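Local coordinates for chromosome partition protein Smc (PDB 3KTA) that forms the C-terminal half of an SMC ATP-binding cassette head, which hydrolyses ATP and is probably required for chromosome condensation and partitioning, at residues B[25-30]-B[74-79]; B[69-74]-B[97-102]. One frame throughout, in Å; residues are numbered along the deposited sequence.

Contact 1: residues B[25-30]-B[74-79]; sequences AKLSPG and ALAFVF
Leu27 meets Ala76 and Leu75 because its two torsions carry one methyl straight out from its own helix. Its CG lies beside the backbone N and anti to the carbonyl carbon (chi1 -66°), and CD1 then extends anti to CA (chi2 179°), so that this branch makes the crossing while CD2 stays well behind it. The backbones come close here, Leu27 CA lying 7.5 Å from Ala76 CA, an approach that the small alanine side chain permits. CD1 lands over the backbone of helix 67-84, 4.1 Å from Ala76 N. On one side it reaches the methyl of Ala76, CD1 to CB at 4.3 Å; on the other it meets the root of the Leu75 side chain, CD1 to CB at 4.4 Å. The small Ala76 thus leaves the helix surface low enough for the leucine to approach the main chain. All three residues are buried; the side chains that meet are apolar, and no hydrogen bond crosses between the segments.

Around this point the helix is regular, Phe79 N bonding to Leu75 O at 2.9 Å, and that same oxygen lies in plane at the edge of the Phe79 ring. Phe20, Ile23 and Phe24, earlier on helix 4-27, continue the packing on Ala76. At the helix end, where Ser28 leaves helical geometry, the Leu27 carbonyl O is taken by Arg106 NE of helix 101-114. Leu75 meanwhile also packs on Ile148 of the partner chain. Such an arrangement belongs to the SMC head, an ATP-binding cassette ATPase in which the helix arriving from the coiled coil ends against the helix that begins within the signature motif.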
ATOM      1  N   ALA B  25      -9.252   9.373 -17.130  1.00 15.88           N
ATOM      2  CA  ALA B  25      -9.280  10.611 -17.918  1.00 17.99           C
ATOM      3  C   ALA B  25      -8.666  11.777 -17.146  1.00 18.42           C
ATOM      4  O   ALA B  25      -8.024  12.646 -17.735  1.00 19.56           O
ATOM      5  CB  ALA B  25     -10.713  10.941 -18.351  1.00 18.56           C
ATOM      6  N   LYS B  26      -8.858  11.788 -15.834  1.00 16.83           N
ATOM      7  CA  LYS B  26      -8.261  12.810 -14.968  1.00 19.00           C
ATOM      8  C   LYS B  26      -6.742  12.683 -14.923  1.00 20.73           C
ATOM      9  O   LYS B  26      -6.018  13.674 -15.067  1.00 21.83           O
ATOM     10  CB  LYS B  26      -8.839  12.690 -13.556  1.00 21.95           C
ATOM     11  CG  LYS B  26      -8.476  13.813 -12.599  1.00 30.37           C
ATOM     12  CD  LYS B  26      -9.527  13.935 -11.494  1.00 33.94           C
ATOM     13  CE  LYS B  26      -9.711  12.611 -10.752  1.00 34.80           C
ATOM     14  NZ  LYS B  26     -10.689  12.712  -9.630  1.00 42.37           N
ATOM     15  N   LEU B  27      -6.258  11.463 -14.726  1.00 17.39           N
ATOM     16  CA  LEU B  27      -4.822  11.219 -14.604  1.00 17.68           C
ATOM     17  C   LEU B  27      -4.090  11.400 -15.935  1.00 18.28           C
ATOM     18  O   LEU B  27      -2.930  11.802 -15.961  1.00 20.83           O
ATOM     19  CB  LEU B  27      -4.559   9.815 -14.052  1.00 17.11           C
ATOM     20  CG  LEU B  27      -5.013   9.577 -12.608  1.00 14.90           C
ATOM     21  CD1 LEU B  27      -4.707   8.129 -12.200  1.00 19.44           C
ATOM     22  CD2 LEU B  27      -4.340  10.569 -11.655  1.00 17.13           C
ATOM     23  N   SER B  28      -4.767  11.077 -17.031  1.00 17.97           N
ATOM     24  CA  SER B  28      -4.218  11.261 -18.381  1.00 21.16           C
ATOM     25  C   SER B  28      -5.114  12.162 -19.228  1.00 23.73           C
ATOM     26  O   SER B  28      -5.915  11.679 -20.024  1.00 24.28           O
ATOM     27  CB  SER B  28      -4.046   9.915 -19.082  1.00 21.50           C
ATOM     28  OG  SER B  28      -3.061   9.139 -18.432  1.00 24.70           O
ATOM     29  N   PRO B  29      -4.981  13.483 -19.058  1.00 24.36           N
ATOM     30  CA  PRO B  29      -5.841  14.411 -19.803  1.00 26.73           C
ATOM     31  C   PRO B  29      -5.811  14.118 -21.303  1.00 25.63           C
ATOM     32  O   PRO B  29      -4.736  13.890 -21.867  1.00 29.74           O
ATOM     33  CB  PRO B  29      -5.230  15.779 -19.487  1.00 25.78           C
ATOM     34  CG  PRO B  29      -4.606  15.592 -18.128  1.00 26.91           C
ATOM     35  CD  PRO B  29      -4.066  14.178 -18.140  1.00 25.47           C
ATOM     36  N   GLY B  30      -6.987  14.087 -21.927  1.00 27.54           N
ATOM     37  CA  GLY B  30      -7.086  13.779 -23.343  1.00 29.27           C
ATOM     38  C   GLY B  30      -7.174  12.293 -23.649  1.00 30.76           C
ATOM     39  O   GLY B  30      -7.403  11.901 -24.795  1.00 29.04           O
ATOM     40  N   ALA B  74      -2.959   1.142 -13.791  1.00 12.00           N
ATOM     41  CA  ALA B  74      -3.078   0.417 -12.526  1.00 12.23           C
ATOM     42  C   ALA B  74      -3.586   1.337 -11.421  1.00 12.13           C
ATOM     43  O   ALA B  74      -4.433   0.939 -10.623  1.00 12.72           O
ATOM     44  CB  ALA B  74      -1.740  -0.180 -12.129  1.00 11.47           C
ATOM     45  N   LEU B  75      -3.061   2.556 -11.377  1.00 13.07           N
ATOM     46  CA  LEU B  75      -3.488   3.504 -10.347  1.00 12.71           C
ATOM     47  C   LEU B  75      -4.955   3.894 -10.507  1.00 12.26           C
ATOM     48  O   LEU B  75      -5.701   4.000  -9.524  1.00 12.31           O
ATOM     49  CB  LEU B  75      -2.583   4.734 -10.329  1.00 12.68           C
ATOM     50  CG  LEU B  75      -1.227   4.462  -9.683  1.00 12.44           C
ATOM     51  CD1 LEU B  75      -0.232   5.559 -10.003  1.00 16.88           C
ATOM     52  CD2 LEU B  75      -1.383   4.293  -8.169  1.00 15.29           C
ATOM     53  N   ALA B  76      -5.382   4.093 -11.744  1.00 10.07           N
ATOM     54  CA  ALA B  76      -6.781   4.426 -11.991  1.00 11.56           C
ATOM     55  C   ALA B  76      -7.680   3.305 -11.496  1.00 12.07           C
ATOM     56  O   ALA B  76      -8.751   3.548 -10.968  1.00 13.58           O
ATOM     57  CB  ALA B  76      -7.016   4.691 -13.477  1.00 12.87           C
ATOM     58  N   PHE B  77      -7.225   2.062 -11.644  1.00 12.34           N
ATOM     59  CA  PHE B  77      -7.997   0.928 -11.171  1.00 13.24           C
ATOM     60  C   PHE B  77      -8.085   0.875  -9.641  1.00 13.47           C
ATOM     61  O   PHE B  77      -9.165   0.691  -9.071  1.00 12.26           O
ATOM     62  CB  PHE B  77      -7.385  -0.365 -11.736  1.00 12.48           C
ATOM     63  CG  PHE B  77      -8.163  -1.596 -11.415  1.00 13.01           C
ATOM     64  CD1 PHE B  77      -9.439  -1.786 -11.918  1.00 16.45           C
ATOM     65  CD2 PHE B  77      -7.604  -2.586 -10.620  1.00 17.80           C
ATOM     66  CE1 PHE B  77     -10.156  -2.923 -11.622  1.00 20.20           C
ATOM     67  CE2 PHE B  77      -8.322  -3.737 -10.324  1.00 18.24           C
ATOM     68  CZ  PHE B  77      -9.596  -3.905 -10.833  1.00 18.99           C
ATOM     69  N   VAL B  78      -6.954   1.047  -8.975  1.00 11.56           N
ATOM     70  CA  VAL B  78      -6.914   1.025  -7.513  1.00 12.07           C
ATOM     71  C   VAL B  78      -7.834   2.108  -6.953  1.00 12.05           C
ATOM     72  O   VAL B  78      -8.643   1.868  -6.040  1.00 12.90           O
ATOM     73  CB  VAL B  78      -5.487   1.267  -6.995  1.00 14.66           C
ATOM     74  CG1 VAL B  78      -5.497   1.513  -5.458  1.00 13.71           C
ATOM     75  CG2 VAL B  78      -4.588   0.094  -7.350  1.00 14.23           C
ATOM     76  N   PHE B  79      -7.704   3.304  -7.512  1.00 12.46           N
ATOM     77  CA  PHE B  79      -8.520   4.427  -7.051  1.00 12.82           C
ATOM     78  C   PHE B  79     -10.003   4.324  -7.404  1.00 13.68           C
ATOM     79  O   PHE B  79     -10.840   4.881  -6.688  1.00 12.26           O
ATOM     80  CB  PHE B  79      -7.880   5.757  -7.459  1.00 12.44           C
ATOM     81  CG  PHE B  79      -6.731   6.144  -6.568  1.00 14.78           C
ATOM     82  CD1 PHE B  79      -6.972   6.840  -5.389  1.00 15.58           C
ATOM     83  CD2 PHE B  79      -5.447   5.746  -6.847  1.00 19.89           C
ATOM     84  CE1 PHE B  79      -5.942   7.182  -4.535  1.00 17.08           C
ATOM     85  CE2 PHE B  79      -4.401   6.076  -5.988  1.00 19.45           C
ATOM     86  CZ  PHE B  79      -4.659   6.801  -4.828  1.00 18.08           C
TER

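Contact 2: residues B[69-74]-B[97-102]; sequences EKALTA and AHLDDA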
ATOM      1  N   GLU B  69       2.643   4.457 -18.543  1.00 18.08           N
ATOM      2  CA  GLU B  69       1.276   4.150 -18.949  1.00 19.58           C
ATOM      3  C   GLU B  69       0.691   3.003 -18.120  1.00 18.18           C
ATOM      4  O   GLU B  69      -0.465   3.069 -17.681  1.00 15.98           O
ATOM      5  CB  GLU B  69       1.224   3.836 -20.449  1.00 23.13           C
ATOM      6  CG  GLU B  69       1.416   5.085 -21.298  1.00 23.47           C
ATOM      7  CD  GLU B  69       1.586   4.794 -22.773  0.91 27.38           C
ATOM      8  OE1 GLU B  69       1.988   3.666 -23.125  1.00 26.80           O
ATOM      9  OE2 GLU B  69       1.314   5.710 -23.577  0.60 27.97           O
ATOM     10  N   LYS B  70       1.484   1.958 -17.900  1.00 18.00           N
ATOM     11  CA  LYS B  70       1.039   0.838 -17.067  1.00 15.83           C
ATOM     12  C   LYS B  70       0.705   1.279 -15.641  1.00 15.98           C
ATOM     13  O   LYS B  70      -0.327   0.853 -15.070  1.00 14.20           O
ATOM     14  CB  LYS B  70       2.097  -0.268 -17.031  1.00 16.99           C
ATOM     15  CG  LYS B  70       2.262  -1.009 -18.345  1.00 23.11           C
ATOM     16  CD  LYS B  70       3.480  -1.920 -18.269  1.00 25.39           C
ATOM     17  CE  LYS B  70       3.794  -2.573 -19.604  1.00 27.12           C
ATOM     18  NZ  LYS B  70       2.736  -3.552 -19.923  1.00 32.22           N
ATOM     19  N   ALA B  71       1.560   2.134 -15.073  1.00 15.10           N
ATOM     20  CA  ALA B  71       1.385   2.608 -13.698  1.00 14.39           C
ATOM     21  C   ALA B  71       0.118   3.424 -13.588  1.00 14.02           C
ATOM     22  O   ALA B  71      -0.665   3.231 -12.668  1.00 12.59           O
ATOM     23  CB  ALA B  71       2.581   3.437 -13.247  1.00 16.73           C
ATOM     24  N   LEU B  72      -0.095   4.322 -14.540  1.00 13.29           N
ATOM     25  CA  LEU B  72      -1.294   5.158 -14.507  1.00 16.04           C
ATOM     26  C   LEU B  72      -2.566   4.345 -14.654  1.00 15.35           C
ATOM     27  O   LEU B  72      -3.569   4.621 -14.008  1.00 15.00           O
ATOM     28  CB  LEU B  72      -1.247   6.235 -15.578  1.00 17.05           C
ATOM     29  CG  LEU B  72      -0.266   7.359 -15.276  1.00 21.81           C
ATOM     30  CD1 LEU B  72      -0.262   8.386 -16.404  1.00 25.71           C
ATOM     31  CD2 LEU B  72      -0.581   8.021 -13.932  1.00 18.45           C
ATOM     32  N   THR B  73      -2.518   3.328 -15.505  1.00 14.14           N
ATOM     33  CA  THR B  73      -3.669   2.469 -15.704  1.00 14.62           C
ATOM     34  C   THR B  73      -3.996   1.703 -14.416  1.00 14.75           C
ATOM     35  O   THR B  73      -5.158   1.626 -14.002  1.00 13.54           O
ATOM     36  CB  THR B  73      -3.410   1.492 -16.876  1.00 16.85           C
ATOM     37  OG1 THR B  73      -3.162   2.256 -18.064  1.00 16.50           O
ATOM     38  CG2 THR B  73      -4.615   0.612 -17.109  1.00 18.71           C
ATOM     39  N   ALA B  74      -2.959   1.142 -13.791  1.00 12.00           N
ATOM     40  CA  ALA B  74      -3.078   0.417 -12.526  1.00 12.23           C
ATOM     41  C   ALA B  74      -3.586   1.337 -11.421  1.00 12.13           C
ATOM     42  O   ALA B  74      -4.433   0.939 -10.623  1.00 12.72           O
ATOM     43  CB  ALA B  74      -1.740  -0.180 -12.129  1.00 11.47           C
ATOM     44  N   ALA B  97       7.516   5.779  -9.652  1.00 18.21           N
ATOM     45  CA  ALA B  97       8.612   5.472 -10.572  1.00 19.23           C
ATOM     46  C   ALA B  97       8.127   5.508 -12.032  1.00 22.19           C
ATOM     47  O   ALA B  97       7.013   5.084 -12.348  1.00 21.70           O
ATOM     48  CB  ALA B  97       9.222   4.112 -10.249  1.00 22.32           C
ATOM     49  N   HIS B  98       8.961   6.041 -12.915  1.00 23.74           N
ATOM     50  CA  HIS B  98       8.662   6.039 -14.347  1.00 25.72           C
ATOM     51  C   HIS B  98       7.584   7.042 -14.762  1.00 23.04           C
ATOM     52  O   HIS B  98       7.163   7.055 -15.917  1.00 22.40           O
ATOM     53  CB  HIS B  98       8.288   4.628 -14.820  1.00 28.09           C
ATOM     54  CG  HIS B  98       9.169   3.559 -14.251  1.00 34.87           C
ATOM     55  ND1 HIS B  98       8.677   2.371 -13.750  1.00 37.12           N
ATOM     56  CD2 HIS B  98      10.513   3.513 -14.071  1.00 33.02           C
ATOM     57  CE1 HIS B  98       9.680   1.635 -13.302  1.00 30.90           C
ATOM     58  NE2 HIS B  98      10.803   2.308 -13.480  1.00 33.90           N
ATOM     59  N   LEU B  99       7.150   7.889 -13.832  1.00 17.97           N
ATOM     60  CA  LEU B  99       6.181   8.929 -14.168  1.00 17.22           C
ATOM     61  C   LEU B  99       6.831  10.296 -14.099  1.00 16.27           C
ATOM     62  O   LEU B  99       7.635  10.562 -13.204  1.00 16.33           O
ATOM     63  CB  LEU B  99       4.986   8.907 -13.209  1.00 17.65           C
ATOM     64  CG  LEU B  99       4.065   7.689 -13.247  1.00 19.54           C
ATOM     65  CD1 LEU B  99       3.097   7.735 -12.071  1.00 19.23           C
ATOM     66  CD2 LEU B  99       3.316   7.643 -14.553  1.00 21.98           C
ATOM     67  N   ASP B 100       6.487  11.167 -15.042  1.00 16.18           N
ATOM     68  CA  ASP B 100       7.048  12.510 -15.010  1.00 18.94           C
ATOM     69  C   ASP B 100       6.342  13.367 -13.953  1.00 16.26           C
ATOM     70  O   ASP B 100       5.353  12.938 -13.350  1.00 16.14           O
ATOM     71  CB  ASP B 100       7.060  13.154 -16.413  1.00 20.27           C
ATOM     72  CG  ASP B 100       5.672  13.499 -16.947  0.86 21.32           C
ATOM     73  OD1 ASP B 100       4.657  13.345 -16.241  0.94 18.22           O
ATOM     74  OD2 ASP B 100       5.601  13.957 -18.112  0.90 25.50           O
ATOM     75  N   ASP B 101       6.854  14.561 -13.690  1.00 16.60           N
ATOM     76  CA  ASP B 101       6.259  15.393 -12.643  1.00 15.97           C
ATOM     77  C   ASP B 101       4.779  15.703 -12.868  1.00 15.46           C
ATOM     78  O   ASP B 101       4.003  15.748 -11.916  1.00 15.68           O
ATOM     79  CB  ASP B 101       7.028  16.705 -12.480  1.00 16.25           C
ATOM     80  CG  ASP B 101       8.309  16.551 -11.673  0.80 21.57           C
ATOM     81  OD1 ASP B 101       8.668  15.423 -11.266  1.00 19.35           O
ATOM     82  OD2 ASP B 101       8.964  17.591 -11.438  0.87 21.42           O
ATOM     83  N   ALA B 102       4.382  15.931 -14.119  1.00 14.78           N
ATOM     84  CA  ALA B 102       3.006  16.287 -14.411  1.00 16.45           C
ATOM     85  C   ALA B 102       2.068  15.183 -13.951  1.00 14.83           C
ATOM     86  O   ALA B 102       1.042  15.438 -13.340  1.00 15.19           O
ATOM     87  CB  ALA B 102       2.817  16.534 -15.901  1.00 18.88           C
TER
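Leu72 and Leu99 form the tight part of this contact, two leucines laid slantwise across each other with their branched ends engaged. CD2 of Leu99 does most of the work, pressing against Leu72 CG at 3.7 Å and Leu72 CD2 at 4.0 Å, while Leu99 CD1 comes within 4.1 Å of the same Leu72 CD2. With CG beside the backbone N (chi1 -66°), Leu99 turns both methyls toward helix 67-84. One residue earlier on that helix Ala71 CB lies 4.5 Å from Leu99 CD2, a looser approach, although the alanine is covered about as much as Leu72. With an alanine at Leu72, Leu99 would probably lose its main partner and a gap is likely to open between the helix and the loop.

A buried apolar anchor beneath a polar outer face is the principle at work. On the solvent side of segment 97-102, His98 has one ring face over the Ala97 methyl, and Asp100 serves as N-cap, its OD1 accepting from Asn103 N. Within helix 67-84, by contrast, the buried Thr73 hydroxyl is satisfied by its own helix: Thr73 OG1 and Thr73 N grip Glu69 O from opposite faces of the carbonyl plane.

The loop is the D-loop, leading from Glu94 of the nucleotide pocket, beyond strand 89-93, into helix 101-114; helix 67-84 starts within the signature motif, to which Ser66 and Glu69 belong. Arg126, beyond strand 119-123, holds Leu99 O and Asp101 OD1, while Val104 and Val107 of helix 101-114 extend the apolar layer over Leu99 and Leu72 respectively.

In the fold
Contacts 1 and 2 share helix 67-84, which each uses on a neighbouring turn, and their centres lie about 9 Å apart. Both are buried and apolar in the side chains that touch, and both run out into exposed loops, but contact 2 covers more surface through a leucine pair, whereas contact 1 relies on one methyl against a helix backbone. The two meet directly: Leu27 CD1 packs 4.1 Å from Leu72 O, and Ser28 OG comes 3.5 Å from Leu72 CD1. Helix 67-84 thus offers adjacent faces to the end of helix 4-27 and to the D-loop, and in both contacts its residues also pack on Ile148 of the partner chain.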